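Local coordinates for Alr4995 protein (Nostoc sp., PDB 6LRF) that acts as a bifunctional arginine dihydrolase and ornithine cyclodeaminase, probably converting arginine first to ornithine and then to proline, at residues L74-N79 against A123-E128; V491-G496 against E506-L511; R510-G515 against S581-E586. All blocks are in the same frame, centred on the assembly; numbering follows the deposited sequence.

Interaction 1 of 3, residues L74-N79 against A123-E128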
ATOM      1  N   LEU B  74      18.909  46.378  22.242  1.00 16.51           N
ATOM      2  CA  LEU B  74      20.154  46.034  21.581  1.00 22.18           C
ATOM      3  C   LEU B  74      21.101  47.212  21.670  1.00 24.05           C
ATOM      4  O   LEU B  74      20.757  48.314  21.250  1.00 25.61           O
ATOM      5  CB  LEU B  74      19.889  45.671  20.115  1.00 18.91           C
ATOM      6  CG  LEU B  74      21.145  45.590  19.250  1.00 25.13           C
ATOM      7  CD1 LEU B  74      22.010  44.441  19.700  1.00 26.87           C
ATOM      8  CD2 LEU B  74      20.746  45.433  17.808  1.00 30.72           C
ATOM      9  N   VAL B  75      22.294  46.982  22.197  1.00 25.06           N
ATOM     10  CA  VAL B  75      23.217  48.071  22.470  1.00 22.04           C
ATOM     11  C   VAL B  75      24.422  48.054  21.531  1.00 22.93           C
ATOM     12  O   VAL B  75      25.065  47.021  21.359  1.00 23.75           O
ATOM     13  CB  VAL B  75      23.717  48.003  23.933  1.00 24.11           C
ATOM     14  CG1 VAL B  75      24.868  48.991  24.158  1.00 26.27           C
ATOM     15  CG2 VAL B  75      22.569  48.260  24.898  1.00 24.44           C
ATOM     16  N   LEU B  76      24.741  49.196  20.929  1.00 19.70           N
ATOM     17  CA  LEU B  76      26.023  49.355  20.234  1.00 22.76           C
ATOM     18  C   LEU B  76      26.561  50.764  20.477  1.00 24.65           C
ATOM     19  O   LEU B  76      25.917  51.737  20.095  1.00 20.34           O
ATOM     20  CB  LEU B  76      25.880  49.108  18.728  1.00 17.58           C
ATOM     21  CG  LEU B  76      27.202  49.185  17.948  1.00 26.27           C
ATOM     22  CD1 LEU B  76      28.212  48.157  18.454  1.00 25.41           C
ATOM     23  CD2 LEU B  76      26.989  49.047  16.451  1.00 26.78           C
ATOM     24  N   GLY B  77      27.740  50.875  21.087  1.00 25.22           N
ATOM     25  CA  GLY B  77      28.292  52.181  21.415  1.00 26.80           C
ATOM     26  C   GLY B  77      27.381  52.921  22.388  1.00 24.95           C
ATOM     27  O   GLY B  77      26.980  52.379  23.422  1.00 21.37           O
ATOM     28  N   ASP B  78      27.028  54.149  22.044  1.00 22.23           N
ATOM     29  CA  ASP B  78      26.130  54.938  22.893  1.00 27.23           C
ATOM     30  C   ASP B  78      24.663  54.823  22.441  1.00 29.16           C
ATOM     31  O   ASP B  78      23.794  55.503  22.978  1.00 23.45           O
ATOM     32  CB  ASP B  78      26.558  56.416  22.907  1.00 31.40           C
ATOM     33  CG  ASP B  78      27.995  56.629  23.441  1.00 34.15           C
ATOM     34  OD1 ASP B  78      28.637  57.607  23.001  1.00 44.86           O
ATOM     35  OD2 ASP B  78      28.485  55.840  24.292  1.00 32.43           O
ATOM     36  N   ASN B  79      24.396  53.970  21.448  1.00 24.30           N
ATOM     37  CA  ASN B  79      23.040  53.794  20.911  1.00 24.24           C
ATOM     38  C   ASN B  79      22.349  52.519  21.396  1.00 25.85           C
ATOM     39  O   ASN B  79      22.991  51.479  21.518  1.00 21.95           O
ATOM     40  CB  ASN B  79      23.079  53.776  19.385  1.00 19.68           C
ATOM     41  CG  ASN B  79      23.521  55.094  18.809  1.00 31.58           C
ATOM     42  OD1 ASN B  79      22.982  56.147  19.165  1.00 30.95           O
ATOM     43  ND2 ASN B  79      24.530  55.054  17.940  1.00 26.60           N
ATOM     44  N   ALA B 123      19.346  39.593  18.361  1.00 22.55           N
ATOM     45  CA  ALA B 123      20.358  40.211  17.518  1.00 20.38           C
ATOM     46  C   ALA B 123      21.697  40.214  18.233  1.00 32.19           C
ATOM     47  O   ALA B 123      21.856  40.873  19.270  1.00 26.52           O
ATOM     48  CB  ALA B 123      19.957  41.605  17.134  1.00 24.81           C
ATOM     49  N   LEU B 124      22.657  39.473  17.686  1.00 24.98           N
ATOM     50  CA  LEU B 124      23.953  39.325  18.338  1.00 25.69           C
ATOM     51  C   LEU B 124      25.090  39.882  17.510  1.00 24.98           C
ATOM     52  O   LEU B 124      25.216  39.598  16.317  1.00 23.01           O
ATOM     53  CB  LEU B 124      24.216  37.864  18.651  1.00 27.27           C
ATOM     54  CG  LEU B 124      23.267  37.374  19.736  1.00 28.58           C
ATOM     55  CD1 LEU B 124      23.405  35.893  19.918  1.00 30.72           C
ATOM     56  CD2 LEU B 124      23.606  38.091  21.027  1.00 31.47           C
ATOM     57  N   LEU B 125      25.930  40.672  18.159  1.00 22.39           N
ATOM     58  CA  LEU B 125      27.071  41.282  17.493  1.00 24.36           C
ATOM     59  C   LEU B 125      28.194  40.281  17.248  1.00 23.90           C
ATOM     60  O   LEU B 125      28.489  39.434  18.083  1.00 25.19           O
ATOM     61  CB  LEU B 125      27.605  42.451  18.321  1.00 22.02           C
ATOM     62  CG  LEU B 125      26.713  43.692  18.336  1.00 31.01           C
ATOM     63  CD1 LEU B 125      27.084  44.608  19.514  1.00 30.84           C
ATOM     64  CD2 LEU B 125      26.817  44.445  17.011  1.00 22.45           C
ATOM     65  N   ASP B 126      28.801  40.376  16.079  1.00 26.28           N
ATOM     66  CA  ASP B 126      30.070  39.708  15.830  1.00 31.02           C
ATOM     67  C   ASP B 126      31.065  40.271  16.855  1.00 32.34           C
ATOM     68  O   ASP B 126      31.120  41.489  17.047  1.00 27.26           O
ATOM     69  CB  ASP B 126      30.510  39.959  14.385  1.00 31.17           C
ATOM     70  CG  ASP B 126      31.953  39.581  14.131  1.00 34.37           C
ATOM     71  OD1 ASP B 126      32.226  38.371  13.988  1.00 33.20           O
ATOM     72  OD2 ASP B 126      32.799  40.504  14.053  1.00 34.65           O
ATOM     73  N   ARG B 127      31.813  39.410  17.543  1.00 28.09           N
ATOM     74  CA  ARG B 127      32.600  39.878  18.694  1.00 34.04           C
ATOM     75  C   ARG B 127      33.773  40.779  18.297  1.00 38.92           C
ATOM     76  O   ARG B 127      34.260  41.579  19.105  1.00 36.43           O
ATOM     77  CB  ARG B 127      33.108  38.703  19.526  1.00 30.85           C
ATOM     78  CG  ARG B 127      32.012  37.935  20.256  1.00 31.77           C
ATOM     79  CD  ARG B 127      30.884  38.826  20.769  1.00 33.02           C
ATOM     80  NE  ARG B 127      31.363  39.955  21.567  1.00 31.81           N
ATOM     81  CZ  ARG B 127      30.591  40.945  22.014  1.00 36.95           C
ATOM     82  NH1 ARG B 127      29.288  40.953  21.766  1.00 29.57           N
ATOM     83  NH2 ARG B 127      31.121  41.935  22.718  1.00 35.40           N
ATOM     84  N   GLU B 128      34.213  40.667  17.052  1.00 34.11           N
ATOM     85  CA  GLU B 128      35.197  41.607  16.525  1.00 41.93           C
ATOM     86  C   GLU B 128      34.463  42.828  15.932  1.00 39.60           C
ATOM     87  O   GLU B 128      35.070  43.682  15.281  1.00 39.50           O
ATOM     88  CB  GLU B 128      36.105  40.911  15.494  1.00 36.39           C
ATOM     89  CG  GLU B 128      36.850  39.701  16.090  1.00 46.47           C
ATOM     90  CD  GLU B 128      37.418  38.722  15.049  1.00 57.20           C
ATOM     91  OE1 GLU B 128      36.936  38.693  13.891  1.00 48.14           O
ATOM     92  OE2 GLU B 128      38.356  37.967  15.404  1.00 61.57           O
TER
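L74-L76 and A123-L125 are short strands running nearly the same way, with 23° between their directions. Their axes approach to 8.3 Å, well beyond pairing distance, so these are the facing edges of two different sheets bridged by side chains alone. The CA atoms of L74 and A123 lie 7.1 Å apart, and those of L76 and L125 8.6 Å apart, so the gap widens toward the C-terminal ends.

At the close end L74 splits its two methyls over A123, CD1 against the carbonyl O at 3.6 Å and CD2 against CB at 4.0 Å. At the wide end L125 does the reaching. Its CG stands anti to its own carbonyl carbon (chi1 -72°), and its CD1 fits beside the strand opposite, 3.6 Å from the carbonyl O of V75 and 3.9 Å from CD1 of L76. The L76 and L125 side chains cross at a slant, and the end of L76 comes nearer than its base. Just past L76 the chain reverses in a type II' turn, with N79 N hydrogen-bonded to L76 O and L76 N to N79 O, making a tight hairpin of strands 73-76 and 79-82.

The region belongs to the guanidino-group modifying family, whose catalytic domains are alpha/beta-propellers. L132 on strand 132-136, the sheet partner of 123-125, touches L74, A123 and L125. From helix 145-152, L152 packs on both L74 and L76, and F117 from a loop adds to the apolar cluster around L74.

Interaction 2 of 3, residues V491-G496 against E506-L511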
ATOM      1  N   VAL B 491      32.325  -4.417  -3.990  1.00 24.88           N
ATOM      2  CA  VAL B 491      30.935  -4.137  -3.652  1.00 26.53           C
ATOM      3  C   VAL B 491      30.430  -3.041  -4.588  1.00 27.16           C
ATOM      4  O   VAL B 491      31.094  -2.023  -4.776  1.00 24.27           O
ATOM      5  CB  VAL B 491      30.780  -3.715  -2.174  1.00 26.47           C
ATOM      6  CG1 VAL B 491      29.358  -3.247  -1.886  1.00 27.58           C
ATOM      7  CG2 VAL B 491      31.181  -4.874  -1.235  1.00 25.71           C
ATOM      8  N   VAL B 492      29.277  -3.272  -5.207  1.00 22.90           N
ATOM      9  CA  VAL B 492      28.726  -2.309  -6.148  1.00 23.85           C
ATOM     10  C   VAL B 492      27.422  -1.792  -5.562  1.00 23.27           C
ATOM     11  O   VAL B 492      26.634  -2.559  -5.008  1.00 22.69           O
ATOM     12  CB  VAL B 492      28.491  -2.928  -7.542  1.00 26.03           C
ATOM     13  CG1 VAL B 492      27.814  -1.929  -8.472  1.00 18.48           C
ATOM     14  CG2 VAL B 492      29.812  -3.380  -8.142  1.00 25.60           C
ATOM     15  N   VAL B 493      27.211  -0.488  -5.656  1.00 19.96           N
ATOM     16  CA  VAL B 493      25.982   0.110  -5.168  1.00 20.09           C
ATOM     17  C   VAL B 493      25.210   0.721  -6.327  1.00 19.31           C
ATOM     18  O   VAL B 493      25.789   1.371  -7.200  1.00 20.88           O
ATOM     19  CB  VAL B 493      26.283   1.179  -4.088  1.00 23.04           C
ATOM     20  CG1 VAL B 493      25.036   1.923  -3.715  1.00 22.93           C
ATOM     21  CG2 VAL B 493      26.882   0.512  -2.848  1.00 23.44           C
ATOM     22  N   THR B 494      23.905   0.477  -6.357  1.00 22.98           N
ATOM     23  CA  THR B 494      23.004   1.221  -7.229  1.00 21.62           C
ATOM     24  C   THR B 494      22.174   2.113  -6.316  1.00 24.08           C
ATOM     25  O   THR B 494      21.836   1.717  -5.205  1.00 26.46           O
ATOM     26  CB  THR B 494      22.088   0.301  -8.069  1.00 25.50           C
ATOM     27  OG1 THR B 494      21.117  -0.313  -7.212  1.00 27.36           O
ATOM     28  CG2 THR B 494      22.898  -0.792  -8.722  1.00 23.84           C
ATOM     29  N   ALA B 495      21.857   3.323  -6.740  1.00 19.53           N
ATOM     30  CA  ALA B 495      21.154   4.210  -5.821  1.00 21.81           C
ATOM     31  C   ALA B 495      20.249   5.177  -6.563  1.00 23.03           C
ATOM     32  O   ALA B 495      20.621   5.665  -7.616  1.00 22.90           O
ATOM     33  CB  ALA B 495      22.163   4.972  -4.960  1.00 22.34           C
ATOM     34  N   GLY B 496      19.074   5.452  -6.005  1.00 23.24           N
ATOM     35  CA  GLY B 496      18.165   6.428  -6.578  1.00 24.80           C
ATOM     36  C   GLY B 496      17.951   7.601  -5.638  1.00 23.77           C
ATOM     37  O   GLY B 496      18.377   7.550  -4.479  1.00 23.04           O
ATOM     38  N   GLU B 506      24.196  11.195   3.700  1.00 27.06           N
ATOM     39  CA  GLU B 506      25.356  11.242   4.593  1.00 28.09           C
ATOM     40  C   GLU B 506      25.887   9.844   4.874  1.00 25.42           C
ATOM     41  O   GLU B 506      27.092   9.652   4.989  1.00 29.84           O
ATOM     42  CB  GLU B 506      25.009  11.943   5.919  1.00 25.95           C
ATOM     43  CG  GLU B 506      23.747  11.398   6.584  1.00 43.32           C
ATOM     44  CD  GLU B 506      23.560  11.866   8.031  1.00 53.25           C
ATOM     45  OE1 GLU B 506      24.541  12.352   8.643  1.00 50.81           O
ATOM     46  OE2 GLU B 506      22.423  11.745   8.547  1.00 57.50           O
ATOM     47  N   HIS B 507      24.997   8.861   4.986  1.00 27.47           N
ATOM     48  CA  HIS B 507      25.451   7.511   5.333  1.00 28.03           C
ATOM     49  C   HIS B 507      26.068   6.794   4.143  1.00 26.20           C
ATOM     50  O   HIS B 507      27.088   6.119   4.284  1.00 27.84           O
ATOM     51  CB  HIS B 507      24.301   6.689   5.906  1.00 31.10           C
ATOM     52  CG  HIS B 507      23.737   7.258   7.170  1.00 33.76           C
ATOM     53  ND1 HIS B 507      24.467   7.343   8.335  1.00 32.38           N
ATOM     54  CD2 HIS B 507      22.522   7.789   7.445  1.00 31.91           C
ATOM     55  CE1 HIS B 507      23.724   7.895   9.276  1.00 33.78           C
ATOM     56  NE2 HIS B 507      22.539   8.173   8.764  1.00 34.93           N
ATOM     57  N   LEU B 508      25.455   6.942   2.972  1.00 24.30           N
ATOM     58  CA  LEU B 508      26.059   6.415   1.754  1.00 27.43           C
ATOM     59  C   LEU B 508      27.427   7.062   1.529  1.00 25.51           C
ATOM     60  O   LEU B 508      28.376   6.377   1.187  1.00 27.52           O
ATOM     61  CB  LEU B 508      25.141   6.636   0.538  1.00 23.98           C
ATOM     62  CG  LEU B 508      25.716   6.202  -0.815  1.00 24.64           C
ATOM     63  CD1 LEU B 508      26.312   4.797  -0.724  1.00 23.36           C
ATOM     64  CD2 LEU B 508      24.651   6.245  -1.891  1.00 22.12           C
ATOM     65  N   SER B 509      27.517   8.376   1.731  1.00 27.32           N
ATOM     66  CA  SER B 509      28.789   9.108   1.649  1.00 27.51           C
ATOM     67  C   SER B 509      29.844   8.482   2.525  1.00 29.29           C
ATOM     68  O   SER B 509      31.006   8.333   2.137  1.00 32.41           O
ATOM     69  CB  SER B 509      28.615  10.569   2.097  1.00 30.19           C
ATOM     70  OG  SER B 509      27.963  11.347   1.122  1.00 31.69           O
ATOM     71  N   ARG B 510      29.434   8.156   3.743  1.00 29.40           N
ATOM     72  CA  ARG B 510      30.349   7.579   4.710  1.00 32.18           C
ATOM     73  C   ARG B 510      30.835   6.201   4.246  1.00 32.61           C
ATOM     74  O   ARG B 510      32.037   5.919   4.275  1.00 32.56           O
ATOM     75  CB  ARG B 510      29.679   7.492   6.079  1.00 32.01           C
ATOM     76  CG  ARG B 510      30.510   6.745   7.082  1.00 41.98           C
ATOM     77  CD  ARG B 510      30.533   7.418   8.432  1.00 44.55           C
ATOM     78  NE  ARG B 510      31.404   6.655   9.317  1.00 52.57           N
ATOM     79  CZ  ARG B 510      30.973   5.814  10.249  1.00 45.57           C
ATOM     80  NH1 ARG B 510      29.671   5.651  10.444  1.00 42.37           N
ATOM     81  NH2 ARG B 510      31.848   5.151  10.995  1.00 51.96           N
ATOM     82  N   LEU B 511      29.906   5.355   3.804  1.00 29.96           N
ATOM     83  CA  LEU B 511      30.267   4.058   3.224  1.00 29.70           C
ATOM     84  C   LEU B 511      31.343   4.158   2.134  1.00 25.75           C
ATOM     85  O   LEU B 511      32.287   3.367   2.113  1.00 27.73           O
ATOM     86  CB  LEU B 511      29.026   3.371   2.654  1.00 27.22           C
ATOM     87  CG  LEU B 511      28.054   2.811   3.686  1.00 29.32           C
ATOM     88  CD1 LEU B 511      26.850   2.235   2.985  1.00 28.65           C
ATOM     89  CD2 LEU B 511      28.740   1.751   4.534  1.00 22.39           C
TER
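L508 carries its CG anti to the backbone N (chi1 176°), and a second torsion of 48° spreads its two methyls toward different residues of the strand 491-495. Across from it, V493 has CG1 anti to its own N (chi1 172°), which aims that methyl at the helix. The contact is then two methyl-to-methyl touches: L508 CD1 against V493 CG1 at 4.3 Å, and L508 CD2 against A495 CB at 4.2 Å. V493 and A495 alternate with T494, whose side chain does not join this contact; its OG1 is hydrogen-bonded to S635. One leucine thus spans two alternate residues, i and i+2, on one face of the strand.

The two elements belong to the first beta-alpha-beta crossover of the Rossmann-type domain. Strand 491-495 lies inside the parallel six-stranded sheet, helix 505-513 packs over it, and the chain returns in strand 519-523 alongside.

V493 also touches L631 and L633 on the strand 629-633, and L508 touches V583 of helix 583-589. With only aliphatic carbon meeting across the interface, this contact supplies burial and van der Waals fit, and any directional grip on the helix comes from elsewhere, such as the R510-D692 salt bridge.

Interaction 3 of 3, residues R510-G515 against S581-E586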
ATOM      1  N   ARG B 510      29.434   8.156   3.743  1.00 29.40           N
ATOM      2  CA  ARG B 510      30.349   7.579   4.710  1.00 32.18           C
ATOM      3  C   ARG B 510      30.835   6.201   4.246  1.00 32.61           C
ATOM      4  O   ARG B 510      32.037   5.919   4.275  1.00 32.56           O
ATOM      5  CB  ARG B 510      29.679   7.492   6.079  1.00 32.01           C
ATOM      6  CG  ARG B 510      30.510   6.745   7.082  1.00 41.98           C
ATOM      7  CD  ARG B 510      30.533   7.418   8.432  1.00 44.55           C
ATOM      8  NE  ARG B 510      31.404   6.655   9.317  1.00 52.57           N
ATOM      9  CZ  ARG B 510      30.973   5.814  10.249  1.00 45.57           C
ATOM     10  NH1 ARG B 510      29.671   5.651  10.444  1.00 42.37           N
ATOM     11  NH2 ARG B 510      31.848   5.151  10.995  1.00 51.96           N
ATOM     12  N   LEU B 511      29.906   5.355   3.804  1.00 29.96           N
ATOM     13  CA  LEU B 511      30.267   4.058   3.224  1.00 29.70           C
ATOM     14  C   LEU B 511      31.343   4.158   2.134  1.00 25.75           C
ATOM     15  O   LEU B 511      32.287   3.367   2.113  1.00 27.73           O
ATOM     16  CB  LEU B 511      29.026   3.371   2.654  1.00 27.22           C
ATOM     17  CG  LEU B 511      28.054   2.811   3.686  1.00 29.32           C
ATOM     18  CD1 LEU B 511      26.850   2.235   2.985  1.00 28.65           C
ATOM     19  CD2 LEU B 511      28.740   1.751   4.534  1.00 22.39           C
ATOM     20  N   ILE B 512      31.197   5.127   1.232  1.00 23.86           N
ATOM     21  CA  ILE B 512      32.131   5.304   0.118  1.00 24.03           C
ATOM     22  C   ILE B 512      33.505   5.764   0.632  1.00 32.63           C
ATOM     23  O   ILE B 512      34.556   5.283   0.185  1.00 32.32           O
ATOM     24  CB  ILE B 512      31.584   6.333  -0.919  1.00 24.97           C
ATOM     25  CG1 ILE B 512      30.333   5.787  -1.627  1.00 24.17           C
ATOM     26  CG2 ILE B 512      32.650   6.685  -1.932  1.00 27.21           C
ATOM     27  CD1 ILE B 512      29.490   6.845  -2.322  1.00 25.08           C
ATOM     28  N   ARG B 513      33.470   6.707   1.569  1.00 30.39           N
ATOM     29  CA  ARG B 513      34.660   7.265   2.210  1.00 34.45           C
ATOM     30  C   ARG B 513      35.506   6.197   2.907  1.00 32.27           C
ATOM     31  O   ARG B 513      36.728   6.242   2.850  1.00 34.64           O
ATOM     32  CB  ARG B 513      34.237   8.339   3.218  1.00 34.04           C
ATOM     33  CG  ARG B 513      35.321   9.305   3.625  1.00 43.55           C
ATOM     34  CD  ARG B 513      34.706  10.621   4.116  1.00 40.15           C
ATOM     35  NE  ARG B 513      33.852  10.449   5.291  1.00 37.15           N
ATOM     36  CZ  ARG B 513      32.566  10.781   5.348  1.00 39.57           C
ATOM     37  NH1 ARG B 513      31.957  11.305   4.288  1.00 38.49           N
ATOM     38  NH2 ARG B 513      31.883  10.593   6.472  1.00 40.22           N
ATOM     39  N   GLU B 514      34.845   5.228   3.532  1.00 32.00           N
ATOM     40  CA  GLU B 514      35.516   4.216   4.348  1.00 34.87           C
ATOM     41  C   GLU B 514      35.750   2.855   3.665  1.00 36.75           C
ATOM     42  O   GLU B 514      36.016   1.855   4.342  1.00 35.59           O
ATOM     43  CB  GLU B 514      34.718   4.015   5.633  1.00 34.26           C
ATOM     44  CG  GLU B 514      34.569   5.317   6.403  1.00 42.01           C
ATOM     45  CD  GLU B 514      33.845   5.163   7.730  1.00 46.55           C
ATOM     46  OE1 GLU B 514      33.488   4.020   8.097  1.00 50.72           O
ATOM     47  OE2 GLU B 514      33.635   6.194   8.410  1.00 51.50           O
ATOM     48  N   GLY B 515      35.632   2.822   2.336  1.00 34.64           N
ATOM     49  CA  GLY B 515      36.067   1.685   1.540  1.00 29.51           C
ATOM     50  C   GLY B 515      35.107   0.526   1.304  1.00 32.01           C
ATOM     51  O   GLY B 515      35.542  -0.564   0.946  1.00 38.27           O
ATOM     52  N   SER B 581      30.887  18.322  -0.549  1.00 28.97           N
ATOM     53  CA  SER B 581      30.465  17.180   0.242  1.00 27.97           C
ATOM     54  C   SER B 581      29.408  16.368  -0.492  1.00 28.33           C
ATOM     55  O   SER B 581      28.801  16.858  -1.454  1.00 24.15           O
ATOM     56  CB  SER B 581      29.920  17.643   1.593  1.00 25.80           C
ATOM     57  OG  SER B 581      28.853  18.557   1.409  1.00 28.53           O
ATOM     58  N   GLY B 582      29.199  15.130  -0.038  1.00 23.48           N
ATOM     59  CA  GLY B 582      28.088  14.331  -0.516  1.00 27.52           C
ATOM     60  C   GLY B 582      28.530  13.112  -1.292  1.00 27.07           C
ATOM     61  O   GLY B 582      29.733  12.845  -1.424  1.00 26.66           O
ATOM     62  N   VAL B 583      27.556  12.371  -1.814  1.00 22.47           N
ATOM     63  CA  VAL B 583      27.845  11.117  -2.502  1.00 22.14           C
ATOM     64  C   VAL B 583      28.788  11.316  -3.685  1.00 23.22           C
ATOM     65  O   VAL B 583      29.846  10.694  -3.746  1.00 22.49           O
ATOM     66  CB  VAL B 583      26.542  10.427  -2.982  1.00 25.29           C
ATOM     67  CG1 VAL B 583      26.858   9.169  -3.786  1.00 17.99           C
ATOM     68  CG2 VAL B 583      25.666  10.099  -1.783  1.00 22.50           C
HETATM   69  N   MSE B 584      28.421  12.192  -4.617  1.00 22.01           N
HETATM   70  CA  MSE B 584      29.218  12.363  -5.830  1.00 25.97           C
HETATM   71  C   MSE B 584      30.609  12.910  -5.462  1.00 24.98           C
HETATM   72  O   MSE B 584      31.619  12.518  -6.043  1.00 23.94           O
HETATM   73  CB  MSE B 584      28.490  13.278  -6.834  1.00 24.51           C
HETATM   74  CG  MSE B 584      27.038  12.853  -7.135  1.00 25.18           C
HETATM   75 SE   MSE B 584      26.920  10.954  -7.647  0.44 26.94          SE
HETATM   76  CE  MSE B 584      28.036  11.147  -9.229  1.00 26.83           C
ATOM     77  N   TYR B 585      30.655  13.781  -4.463  1.00 23.78           N
ATOM     78  CA  TYR B 585      31.922  14.306  -3.944  1.00 23.60           C
ATOM     79  C   TYR B 585      32.863  13.203  -3.476  1.00 23.78           C
ATOM     80  O   TYR B 585      34.026  13.175  -3.856  1.00 24.76           O
ATOM     81  CB  TYR B 585      31.676  15.268  -2.777  1.00 24.17           C
ATOM     82  CG  TYR B 585      32.956  15.701  -2.068  1.00 24.60           C
ATOM     83  CD1 TYR B 585      33.743  16.734  -2.574  1.00 26.75           C
ATOM     84  CD2 TYR B 585      33.374  15.074  -0.895  1.00 30.54           C
ATOM     85  CE1 TYR B 585      34.907  17.132  -1.930  1.00 31.64           C
ATOM     86  CE2 TYR B 585      34.540  15.461  -0.245  1.00 31.02           C
ATOM     87  CZ  TYR B 585      35.298  16.490  -0.770  1.00 32.47           C
ATOM     88  OH  TYR B 585      36.448  16.878  -0.131  1.00 42.24           O
ATOM     89  N   GLU B 586      32.359  12.307  -2.635  1.00 23.93           N
ATOM     90  CA  GLU B 586      33.186  11.211  -2.137  1.00 26.18           C
ATOM     91  C   GLU B 586      33.654  10.295  -3.261  1.00 29.54           C
ATOM     92  O   GLU B 586      34.767   9.766  -3.200  1.00 26.91           O
ATOM     93  CB  GLU B 586      32.442  10.387  -1.078  1.00 26.27           C
ATOM     94  CG  GLU B 586      32.123  11.133   0.232  1.00 27.32           C
ATOM     95  CD  GLU B 586      33.357  11.725   0.943  1.00 40.07           C
ATOM     96  OE1 GLU B 586      34.514  11.361   0.609  1.00 36.98           O
ATOM     97  OE2 GLU B 586      33.160  12.573   1.847  1.00 34.60           O
TER
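R513 and E586 bring the last turn of helix 505-513 against the first turn of helix 583-589, with their CA atoms 6.1 Å apart. Their side chains form a salt bridge: R513 NH1 gives a hydrogen bond to E586 OE2 at 3.0 Å, with an N-H...O angle of 155°. The oxygen lies near the guanidinium plane, but the donor comes at it from well above the carboxylate plane, the two flat groups being turned 62° apart. A bend at the third torsion of R513 and another at chi2 of E586 fold both chains, and R513 CD also rests 3.4 Å from the same OE2.

Both helices flank the parallel sheet of the Rossmann-type domain. Helix 583-589 opens at G582, its N-cap, with E586 N hydrogen-bonded to G582 O at 2.9 Å, and the carboxylate of D530 takes the backbone N-H groups of V583 and M584.

Behind the ion pair the joint is greasy. I512 sends CG2 against E586 CB at 3.8 Å and CD1 against V583 CG1 at 3.8 Å, crossing the valine at about a right angle. V517 and I592, from loops, also lie against I512.

How the interactions relate
Interactions 2 and 3 lie in the Rossmann-type domain, their centres only 7 Å apart, and share helix 505-513: one faces the sheet beneath it, the other a neighbouring helix. S509 lies at the junction, its OG packed against G582 and V583. Interaction 1 belongs to the dimethylargininase-like region, more than 40 Å from both, centre to centre. All three are largely buried, but R513 lies exposed at the edge of interaction 3, and only interaction 3 has a salt bridge across its segments. Interactions 1 and 2 rest on aliphatic side chains, the first between edges of separate sheets, the second between a helix and an inner strand.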